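Local coordinates for protein toll-like receptor 13 (Mus musculus, PDB 4Z0C) that recognises bacterial 23S ribosomal RNA as an innate immune receptor and signals through MYD88 and TRAF6 to activate NF-kappa-B and the inflammatory response, at residues V179-L184 against P202-L207; L308-N313 against L333-C338; G551-L556 against I575-L580. All coordinates share one frame; numbering follows the deposited sequence.

Contact 1: V179-L184 against P202-L207; sequences VSLTHL and PNLTNL. With NAG (2-acetamido-2-deoxy-beta-D-glucopyranose), chain N.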
loop_
_atom_site.group_PDB
_atom_site.type_symbol
_atom_site.label_atom_id
_atom_site.label_comp_id
_atom_site.label_asym_id
_atom_site.label_seq_id
_atom_site.Cartn_x
_atom_site.Cartn_y
_atom_site.Cartn_z
ATOM N N VAL A 179 16.120 -10.048 -52.806
ATOM C CA VAL A 179 17.244 -9.107 -52.825
ATOM C C VAL A 179 17.134 -7.915 -51.889
ATOM O O VAL A 179 18.139 -7.259 -51.601
ATOM C CB VAL A 179 17.546 -8.601 -54.257
ATOM C CG1 VAL A 179 17.683 -9.781 -55.211
ATOM C CG2 VAL A 179 16.491 -7.606 -54.720
ATOM N N SER A 180 15.922 -7.629 -51.427
ATOM C CA SER A 180 15.694 -6.499 -50.551
ATOM C C SER A 180 15.929 -6.883 -49.083
ATOM O O SER A 180 16.173 -6.008 -48.247
ATOM C CB SER A 180 14.275 -5.970 -50.739
ATOM O OG SER A 180 14.258 -4.882 -51.647
ATOM N N LEU A 181 15.882 -8.188 -48.800
ATOM C CA LEU A 181 15.808 -8.732 -47.434
ATOM C C LEU A 181 17.035 -8.475 -46.561
ATOM O O LEU A 181 18.136 -8.904 -46.889
ATOM C CB LEU A 181 15.563 -10.245 -47.487
ATOM C CG LEU A 181 14.906 -10.792 -46.224
ATOM C CD1 LEU A 181 13.533 -10.168 -46.072
ATOM C CD2 LEU A 181 14.801 -12.307 -46.271
ATOM N N THR A 182 16.821 -7.827 -45.416
ATOM C CA THR A 182 17.917 -7.546 -44.489
ATOM C C THR A 182 17.828 -8.379 -43.210
ATOM O O THR A 182 18.852 -8.787 -42.651
ATOM C CB THR A 182 17.955 -6.060 -44.094
ATOM O OG1 THR A 182 16.700 -5.687 -43.511
ATOM C CG2 THR A 182 18.196 -5.194 -45.298
ATOM N N HIS A 183 16.601 -8.640 -42.763
ATOM C CA HIS A 183 16.363 -9.390 -41.530
ATOM C C HIS A 183 15.465 -10.590 -41.768
ATOM O O HIS A 183 14.374 -10.467 -42.346
ATOM C CB HIS A 183 15.696 -8.507 -40.469
ATOM C CG HIS A 183 16.558 -7.388 -39.977
ATOM N ND1 HIS A 183 17.034 -6.391 -40.804
ATOM C CD2 HIS A 183 17.023 -7.104 -38.739
ATOM C CE1 HIS A 183 17.765 -5.548 -40.098
ATOM N NE2 HIS A 183 17.770 -5.954 -38.842
ATOM N N LEU A 184 15.895 -11.738 -41.263
ATOM C CA LEU A 184 15.109 -12.947 -41.403
ATOM C C LEU A 184 15.195 -13.755 -40.111
ATOM O O LEU A 184 16.268 -13.916 -39.543
ATOM C CB LEU A 184 15.633 -13.766 -42.584
ATOM C CG LEU A 184 15.010 -15.131 -42.866
ATOM C CD1 LEU A 184 13.553 -14.991 -43.286
ATOM C CD2 LEU A 184 15.828 -15.865 -43.921
ATOM N N PRO A 202 21.346 -11.651 -50.877
ATOM C CA PRO A 202 22.557 -10.839 -51.039
ATOM C C PRO A 202 22.665 -9.700 -50.030
ATOM O O PRO A 202 23.783 -9.284 -49.712
ATOM C CB PRO A 202 22.399 -10.256 -52.449
ATOM C CG PRO A 202 20.915 -10.271 -52.702
ATOM C CD PRO A 202 20.420 -11.502 -52.016
ATOM N N ASN A 203 21.532 -9.238 -49.504
ATOM C CA ASN A 203 21.540 -8.110 -48.575
ATOM C C ASN A 203 21.197 -8.440 -47.115
ATOM O O ASN A 203 20.993 -7.535 -46.306
ATOM C CB ASN A 203 20.666 -6.978 -49.106
ATOM C CG ASN A 203 21.261 -6.337 -50.336
ATOM O OD1 ASN A 203 22.475 -6.120 -50.409
ATOM N ND2 ASN A 203 20.418 -6.046 -51.322
ATOM N N LEU A 204 21.155 -9.731 -46.787
ATOM C CA LEU A 204 20.808 -10.167 -45.438
ATOM C C LEU A 204 21.905 -9.818 -44.425
ATOM O O LEU A 204 23.071 -10.200 -44.591
ATOM C CB LEU A 204 20.510 -11.674 -45.419
ATOM C CG LEU A 204 19.631 -12.056 -44.227
ATOM C CD1 LEU A 204 18.259 -11.473 -44.424
ATOM C CD2 LEU A 204 19.515 -13.551 -44.062
ATOM N N THR A 205 21.529 -9.092 -43.375
ATOM C CA THR A 205 22.484 -8.741 -42.317
ATOM C C THR A 205 22.219 -9.469 -41.008
ATOM O O THR A 205 23.123 -9.653 -40.208
ATOM C CB THR A 205 22.480 -7.244 -42.037
ATOM O OG1 THR A 205 21.129 -6.832 -41.843
ATOM C CG2 THR A 205 23.015 -6.475 -43.226
ATOM N N ASN A 206 20.973 -9.868 -40.797
ATOM C CA ASN A 206 20.553 -10.477 -39.548
ATOM C C ASN A 206 19.790 -11.768 -39.820
ATOM O O ASN A 206 18.749 -11.758 -40.471
ATOM C CB ASN A 206 19.646 -9.520 -38.741
ATOM C CG ASN A 206 20.401 -8.318 -38.144
ATOM O OD1 ASN A 206 20.932 -7.478 -38.875
ATOM N ND2 ASN A 206 20.424 -8.228 -36.802
ATOM N N LEU A 207 20.303 -12.873 -39.300
ATOM C CA LEU A 207 19.621 -14.154 -39.397
ATOM C C LEU A 207 19.486 -14.775 -38.035
ATOM O O LEU A 207 20.445 -14.818 -37.268
ATOM C CB LEU A 207 20.398 -15.119 -40.289
ATOM C CG LEU A 207 19.870 -16.559 -40.323
ATOM C CD1 LEU A 207 18.484 -16.652 -40.952
ATOM C CD2 LEU A 207 20.883 -17.530 -40.991
HETATM C C1 NAG N . 21.026 -6.986 -36.342
HETATM C C2 NAG N . 20.293 -6.570 -35.059
HETATM C C3 NAG N . 20.940 -5.365 -34.401
HETATM C C4 NAG N . 22.416 -5.624 -34.157
HETATM C C5 NAG N . 23.073 -5.983 -35.480
HETATM C C6 NAG N . 24.555 -6.262 -35.215
HETATM C C7 NAG N . 17.920 -7.030 -34.971
HETATM C C8 NAG N . 16.543 -6.424 -34.971
HETATM N N2 NAG N . 18.911 -6.222 -35.319
HETATM O O3 NAG N . 20.261 -5.087 -33.204
HETATM O O4 NAG N . 23.055 -4.481 -33.620
HETATM O O5 NAG N . 22.430 -7.096 -36.102
HETATM O O6 NAG N . 25.229 -6.482 -36.430
HETATM O O7 NAG N . 18.109 -8.211 -34.672
HETATM O O HOH W 1 19.005 -10.162 -49.363
#
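Leu184 and Leu204 meet on the packed side of this pairing: CD1 of Leu204 sits 3.9 Å from CB of Leu184 and equally close to CG of Leu181, wedging one leucine between two of the previous turn. With CG anti to its backbone N (chi1 -157°), Leu204 runs alongside Leu181, both pointing the same way. Leu207 does likewise beside Leu184, and Leu201 and Leu161 add to this apolar layer. Beside this layer the backbone is held by paired hydrogen bonds. Thr182 O takes two N-H groups, Thr205 N at 2.8 Å on a lone pair and Asn206 N at 3.0 Å nearly in line with the C=O bond; Leu184 N then donates to Asn206 O.

The other face is polar but ordered. The His183 ring lies flat against the Asn206 amide, planes 12° apart, with OD1 of Asn206 over a ring face, 3.5 Å from NE2. ND1 of His183 donates in the ring plane to Thr182 OG1, which, with the stack, helps set the ring's rotation, while Asn206 ND2 carries an N-linked sugar whose acetamide reaches the ring edge. The loose part is the exposed start: Val179 merely brushes Pro202, though Asn203 ND2 donates to Val179 O at 2.6 Å, and a water bridges Leu181 O and Asn203 N. Parallel pairing of His183 with Asn206 and Leu184 with Leu207, leucines inward, marks successive turns of a leucine-rich-repeat solenoid, here LRR 7 and LRR 8.

Contact 2: L308-N313 against L333-C338; sequences LDLGQN and LNLNKC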
loop_
_atom_site.group_PDB
_atom_site.type_symbol
_atom_site.label_atom_id
_atom_site.label_comp_id
_atom_site.label_asym_id
_atom_site.label_seq_id
_atom_site.Cartn_x
_atom_site.Cartn_y
_atom_site.Cartn_z
ATOM N N LEU A 308 30.891 -8.691 -24.675
ATOM C CA LEU A 308 30.758 -10.090 -24.298
ATOM C C LEU A 308 29.614 -10.248 -23.276
ATOM O O LEU A 308 29.575 -9.561 -22.258
ATOM C CB LEU A 308 32.085 -10.603 -23.723
ATOM C CG LEU A 308 32.099 -11.998 -23.083
ATOM C CD1 LEU A 308 31.615 -13.080 -24.052
ATOM C CD2 LEU A 308 33.474 -12.353 -22.520
ATOM N N ASP A 309 28.680 -11.150 -23.560
ATOM C CA ASP A 309 27.568 -11.393 -22.664
ATOM C C ASP A 309 27.683 -12.793 -22.074
ATOM O O ASP A 309 27.518 -13.775 -22.784
ATOM C CB ASP A 309 26.236 -11.254 -23.397
ATOM C CG ASP A 309 25.031 -11.195 -22.443
ATOM O OD1 ASP A 309 25.036 -11.871 -21.381
ATOM O OD2 ASP A 309 24.066 -10.461 -22.761
ATOM N N LEU A 310 27.946 -12.878 -20.768
ATOM C CA LEU A 310 28.125 -14.170 -20.112
ATOM C C LEU A 310 27.013 -14.501 -19.129
ATOM O O LEU A 310 27.206 -15.298 -18.218
ATOM C CB LEU A 310 29.478 -14.234 -19.407
ATOM C CG LEU A 310 30.702 -14.416 -20.315
ATOM C CD1 LEU A 310 32.006 -14.223 -19.539
ATOM C CD2 LEU A 310 30.654 -15.780 -20.974
ATOM N N GLY A 311 25.849 -13.891 -19.318
ATOM C CA GLY A 311 24.724 -14.106 -18.425
ATOM C C GLY A 311 24.280 -15.549 -18.282
ATOM O O GLY A 311 24.314 -16.310 -19.242
ATOM N N GLN A 312 23.845 -15.906 -17.077
ATOM C CA GLN A 312 23.319 -17.239 -16.766
ATOM C C GLN A 312 24.360 -18.364 -16.852
ATOM O O GLN A 312 24.010 -19.515 -17.109
ATOM C CB GLN A 312 22.105 -17.576 -17.636
ATOM C CG GLN A 312 20.877 -16.702 -17.391
ATOM C CD GLN A 312 19.699 -17.108 -18.246
ATOM O OE1 GLN A 312 19.506 -16.599 -19.346
ATOM N NE2 GLN A 312 18.938 -18.084 -17.768
ATOM N N ASN A 313 25.633 -18.035 -16.655
ATOM C CA ASN A 313 26.655 -19.074 -16.504
ATOM C C ASN A 313 26.808 -19.510 -15.055
ATOM O O ASN A 313 27.602 -18.946 -14.291
ATOM C CB ASN A 313 27.977 -18.646 -17.129
ATOM C CG ASN A 313 27.941 -18.752 -18.647
ATOM O OD1 ASN A 313 27.816 -19.853 -19.186
ATOM N ND2 ASN A 313 28.021 -17.612 -19.342
ATOM N N LEU A 333 30.396 -5.527 -20.662
ATOM C CA LEU A 333 30.458 -6.883 -20.136
ATOM C C LEU A 333 29.242 -7.219 -19.266
ATOM O O LEU A 333 28.993 -6.551 -18.271
ATOM C CB LEU A 333 31.749 -7.063 -19.324
ATOM C CG LEU A 333 31.949 -8.378 -18.569
ATOM C CD1 LEU A 333 31.873 -9.585 -19.515
ATOM C CD2 LEU A 333 33.285 -8.370 -17.833
ATOM N N ASN A 334 28.509 -8.269 -19.627
ATOM C CA ASN A 334 27.386 -8.735 -18.828
ATOM C C ASN A 334 27.689 -10.060 -18.121
ATOM O O ASN A 334 28.057 -11.054 -18.758
ATOM C CB ASN A 334 26.114 -8.905 -19.659
ATOM C CG ASN A 334 25.597 -7.586 -20.249
ATOM O OD1 ASN A 334 26.060 -6.496 -19.903
ATOM N ND2 ASN A 334 24.609 -7.694 -21.132
ATOM N N LEU A 335 27.501 -10.056 -16.803
ATOM C CA LEU A 335 27.720 -11.215 -15.943
ATOM C C LEU A 335 26.515 -11.411 -15.013
ATOM O O LEU A 335 26.636 -11.940 -13.915
ATOM C CB LEU A 335 28.988 -11.018 -15.122
ATOM C CG LEU A 335 30.285 -11.263 -15.881
ATOM C CD1 LEU A 335 31.489 -10.719 -15.129
ATOM C CD2 LEU A 335 30.428 -12.744 -16.131
ATOM N N ASN A 336 25.351 -10.976 -15.479
ATOM C CA ASN A 336 24.101 -11.131 -14.752
ATOM C C ASN A 336 23.544 -12.578 -14.691
ATOM O O ASN A 336 23.786 -13.383 -15.580
ATOM C CB ASN A 336 23.056 -10.166 -15.343
ATOM C CG ASN A 336 22.736 -10.466 -16.794
ATOM O OD1 ASN A 336 23.621 -10.467 -17.661
ATOM N ND2 ASN A 336 21.470 -10.739 -17.067
ATOM N N LYS A 337 22.812 -12.892 -13.619
ATOM C CA LYS A 337 22.152 -14.193 -13.431
ATOM C C LYS A 337 23.105 -15.385 -13.415
ATOM O O LYS A 337 22.711 -16.492 -13.761
ATOM C CB LYS A 337 21.054 -14.463 -14.476
ATOM C CG LYS A 337 19.848 -13.531 -14.499
ATOM C CD LYS A 337 18.711 -14.224 -15.279
ATOM C CE LYS A 337 17.626 -13.286 -15.814
ATOM N NZ LYS A 337 17.757 -11.873 -15.376
ATOM N N CYS A 338 24.351 -15.164 -13.021
ATOM C CA CYS A 338 25.251 -16.276 -12.732
ATOM C C CYS A 338 25.092 -16.652 -11.253
ATOM O O CYS A 338 24.026 -16.452 -10.676
ATOM C CB CYS A 338 26.690 -15.879 -13.035
ATOM S SG CYS A 338 26.972 -15.414 -14.764
#
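Asp309 and Asn334 stand next to each other on the same face of two paired parallel strands, their flat groups turned almost perpendicular, with carboxylate and amide planes 83° apart. Asn334 ND2 reaches Asp309 OD2 in a weak hydrogen bond of 3.3 Å. The carboxylate is held more firmly by its other oxygen: OD1 accepts Gly311 N at 3.0 Å, closing an Asx turn, and also takes a bond from Gln287 of the preceding turn. With CG of Asp309 anti to its backbone N (chi1 -167°) the carboxylate sits beside Asn334, and its own rotation (chi2 -35°) sends OD1 to Gly311 N and OD2 toward ND2.

On the side away from the acid lie Leu308 and Leu333 on the strands, and Leu310 and Leu335 just beyond them. Leu310 and Leu335 run side by side, pointing the same way, with CB of Leu310 3.7 Å from CD2 of Leu335; Leu308 CG and Leu333 CD1 are further apart, 4.3 Å. Ile296 and Leu299 of helix 293-302 cover Leu310 and Leu308.

Beyond its strand the first segment makes a type II beta turn from Leu310 to Asn313. Gln312 and Lys337 extend alongside each other, CG of Gln312 against CB of Lys337 at 3.7 Å, an aliphatic contact. Gln312 N donates to Asn336 O at 2.9 Å, continuing the series begun by Asn334 N to Leu308 O and Leu310 N to Asn334 O. Inward, Cys338 SG lies 3.5 Å from Leu310 O. That carbonyl is also met from above its plane by Asn313 ND2, which bonds Phe286 O as well, while Asn313 OD1 accepts from Val290 N. Asn313 thus occupies the consensus asparagine position of the leucine-rich repeat, bonding backbone of its own turn and the preceding one; Cys338 takes that position in the next repeat, LRR 13.

Contact 3: G551-L556 against I575-L580; sequences GSLQEL and INLTKL. With NAG (2-acetamido-2-deoxy-beta-D-glucopyranose), chain R.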
loop_
_atom_site.group_PDB
_atom_site.type_symbol
_atom_site.label_atom_id
_atom_site.label_comp_id
_atom_site.label_asym_id
_atom_site.label_seq_id
_atom_site.Cartn_x
_atom_site.Cartn_y
_atom_site.Cartn_z
ATOM N N GLY A 551 4.441 28.651 -8.464
ATOM C CA GLY A 551 4.001 29.398 -9.630
ATOM C C GLY A 551 4.440 28.846 -10.978
ATOM O O GLY A 551 3.856 29.175 -12.003
ATOM N N SER A 552 5.465 28.005 -10.989
ATOM C CA SER A 552 5.938 27.396 -12.236
ATOM C C SER A 552 5.282 26.050 -12.542
ATOM O O SER A 552 5.474 25.490 -13.623
ATOM C CB SER A 552 7.458 27.234 -12.202
ATOM O OG SER A 552 7.844 26.432 -11.094
ATOM N N LEU A 553 4.521 25.520 -11.590
ATOM C CA LEU A 553 3.963 24.177 -11.747
ATOM C C LEU A 553 3.044 24.113 -12.957
ATOM O O LEU A 553 2.258 25.032 -13.197
ATOM C CB LEU A 553 3.228 23.735 -10.484
ATOM C CG LEU A 553 2.921 22.245 -10.304
ATOM C CD1 LEU A 553 4.199 21.460 -10.093
ATOM C CD2 LEU A 553 1.940 22.000 -9.136
ATOM N N GLN A 554 3.145 23.027 -13.717
ATOM C CA GLN A 554 2.318 22.837 -14.908
ATOM C C GLN A 554 1.339 21.676 -14.770
ATOM O O GLN A 554 0.266 21.684 -15.383
ATOM C CB GLN A 554 3.196 22.607 -16.133
ATOM C CG GLN A 554 4.156 23.733 -16.442
ATOM C CD GLN A 554 5.117 23.374 -17.574
ATOM O OE1 GLN A 554 5.149 22.233 -18.033
ATOM N NE2 GLN A 554 5.889 24.355 -18.035
ATOM N N GLU A 555 1.719 20.673 -13.981
ATOM C CA GLU A 555 0.896 19.476 -13.828
ATOM C C GLU A 555 0.775 19.063 -12.365
ATOM O O GLU A 555 1.778 18.886 -11.691
ATOM C CB GLU A 555 1.496 18.329 -14.633
ATOM C CG GLU A 555 0.617 17.098 -14.766
ATOM C CD GLU A 555 1.297 15.989 -15.568
ATOM O OE1 GLU A 555 2.477 15.693 -15.282
ATOM O OE2 GLU A 555 0.664 15.415 -16.483
ATOM N N LEU A 556 -0.452 18.919 -11.880
ATOM C CA LEU A 556 -0.712 18.468 -10.506
ATOM C C LEU A 556 -1.595 17.238 -10.575
ATOM O O LEU A 556 -2.642 17.257 -11.222
ATOM C CB LEU A 556 -1.390 19.569 -9.680
ATOM C CG LEU A 556 -1.797 19.349 -8.219
ATOM C CD1 LEU A 556 -0.627 18.875 -7.394
ATOM C CD2 LEU A 556 -2.344 20.636 -7.632
ATOM N N ILE A 575 -0.450 29.630 -10.955
ATOM C CA ILE A 575 -0.906 30.427 -12.082
ATOM C C ILE A 575 -0.551 29.828 -13.434
ATOM O O ILE A 575 -1.271 30.036 -14.406
ATOM C CB ILE A 575 -0.446 31.907 -12.003
ATOM C CG1 ILE A 575 1.067 32.039 -12.088
ATOM C CG2 ILE A 575 -0.988 32.578 -10.765
ATOM C CD1 ILE A 575 1.499 32.957 -13.231
ATOM N N ASN A 576 0.537 29.066 -13.496
ATOM C CA ASN A 576 0.927 28.425 -14.738
ATOM C C ASN A 576 0.401 27.013 -14.938
ATOM O O ASN A 576 0.805 26.331 -15.867
ATOM C CB ASN A 576 2.440 28.479 -14.927
ATOM C CG ASN A 576 2.892 29.811 -15.490
ATOM O OD1 ASN A 576 4.025 30.234 -15.309
ATOM N ND2 ASN A 576 1.989 30.484 -16.173
ATOM N N LEU A 577 -0.496 26.566 -14.070
ATOM C CA LEU A 577 -1.021 25.206 -14.197
ATOM C C LEU A 577 -1.701 24.962 -15.555
ATOM O O LEU A 577 -2.517 25.760 -16.019
ATOM C CB LEU A 577 -1.983 24.864 -13.061
ATOM C CG LEU A 577 -2.127 23.361 -12.812
ATOM C CD1 LEU A 577 -0.849 22.789 -12.217
ATOM C CD2 LEU A 577 -3.332 23.053 -11.923
ATOM N N THR A 578 -1.374 23.819 -16.140
ATOM C CA THR A 578 -1.811 23.403 -17.460
ATOM C C THR A 578 -2.702 22.156 -17.416
ATOM O O THR A 578 -3.633 22.011 -18.210
ATOM C CB THR A 578 -0.557 23.170 -18.335
ATOM O OG1 THR A 578 -0.314 24.348 -19.112
ATOM C CG2 THR A 578 -0.699 21.950 -19.242
ATOM N N LYS A 579 -2.395 21.252 -16.487
ATOM C CA LYS A 579 -3.162 20.023 -16.297
ATOM C C LYS A 579 -3.400 19.739 -14.816
ATOM O O LYS A 579 -2.460 19.771 -14.027
ATOM C CB LYS A 579 -2.423 18.845 -16.898
ATOM C CG LYS A 579 -3.055 17.499 -16.596
ATOM C CD LYS A 579 -2.356 16.389 -17.391
ATOM C CE LYS A 579 -3.030 15.048 -17.154
ATOM N NZ LYS A 579 -2.365 13.941 -17.890
ATOM N N LEU A 580 -4.651 19.436 -14.465
ATOM C CA LEU A 580 -5.045 19.071 -13.110
ATOM C C LEU A 580 -5.868 17.790 -13.136
ATOM O O LEU A 580 -6.827 17.691 -13.887
ATOM C CB LEU A 580 -5.874 20.194 -12.479
ATOM C CG LEU A 580 -6.488 19.843 -11.127
ATOM C CD1 LEU A 580 -5.363 19.576 -10.177
ATOM C CD2 LEU A 580 -7.366 20.972 -10.611
HETATM C C1 NAG R . 5.929 31.134 -17.625
HETATM C C2 NAG R . 6.739 31.411 -16.365
HETATM C C3 NAG R . 7.699 32.572 -16.569
HETATM C C4 NAG R . 8.464 32.502 -17.890
HETATM C C5 NAG R . 7.579 32.087 -19.061
HETATM C C6 NAG R . 8.445 31.791 -20.291
HETATM C C7 NAG R . 6.170 31.576 -13.988
HETATM C C8 NAG R . 5.349 32.343 -12.996
HETATM N N2 NAG R . 5.844 31.738 -15.271
HETATM O O3 NAG R . 8.616 32.564 -15.501
HETATM O O4 NAG R . 9.030 33.766 -18.183
HETATM O O5 NAG R . 6.789 30.955 -18.732
HETATM O O6 NAG R . 9.135 32.955 -20.707
HETATM O O7 NAG R . 7.073 30.837 -13.599
#
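Glu555 and Lys579 provide the charged part of this contact, lying side by side and pointing the same way from paired parallel strands. Both chains are extended, each with CG anti to its backbone N (chi1 -170° and 173°), and their methylenes run together before the charges meet. Glu555 OE2 rests against CD of Lys579 at 3.3 Å and makes a long salt bridge to NZ at 3.7 Å. Lys579 also packs on a sugar of the bound RNA.

Backbone hydrogen bonds form the second group. Gln554 O accepts both Thr578 N, at 2.8 Å and tilted from the carbonyl plane, and Lys579 N, at 2.9 Å and nearly in line with the C=O bond. Two residues on from Gln554, Leu556 N donates to Lys579 O at 3.1 Å. This parallel pairing of Glu555 with Lys579 and Leu556 with Leu580 belongs to the leucine-rich-repeat solenoid, in which LRR 22 and LRR 23 stack one turn on the next.

Apolar contacts occupy the side away from the charged pair. Leu577 directs CD1 between its neighbours, 4.2 Å from CD2 of Leu553 and 4.1 Å from CB of Leu556. Leu580 lies alongside Leu556, its own CD1 touching CB there, and Phe571 and Phe599 pack on it from the loops. Towards the start of the segments, Asn576 CB lies against Gly551 O at 3.3 Å. A glycan sugar is modelled beside Gly551 and Ile575, but it runs too close to Asn576 OD1, and its position is doubtful.

All three contacts join consecutive turns of the same solenoid, the leucine-rich-repeat ectodomain of the receptor, through parallel strands, yet they sample different stages of the repeat. Contacts 1 and 3 catch the chain entering its strand, and each is only partly buried; contact 2 catches it leaving and has the largest share of buried residues. Leucines fill the interior in every case, while the opposite strand face changes character: a histidine stacked on a glycosylated asparagine in contact 1, an aspartate held in an Asx turn in contact 2, a glutamate-lysine pair in contact 3. Contact 3 lies across the chain's centre from both others and approaches the RNA within about 4 Å, nearest atoms.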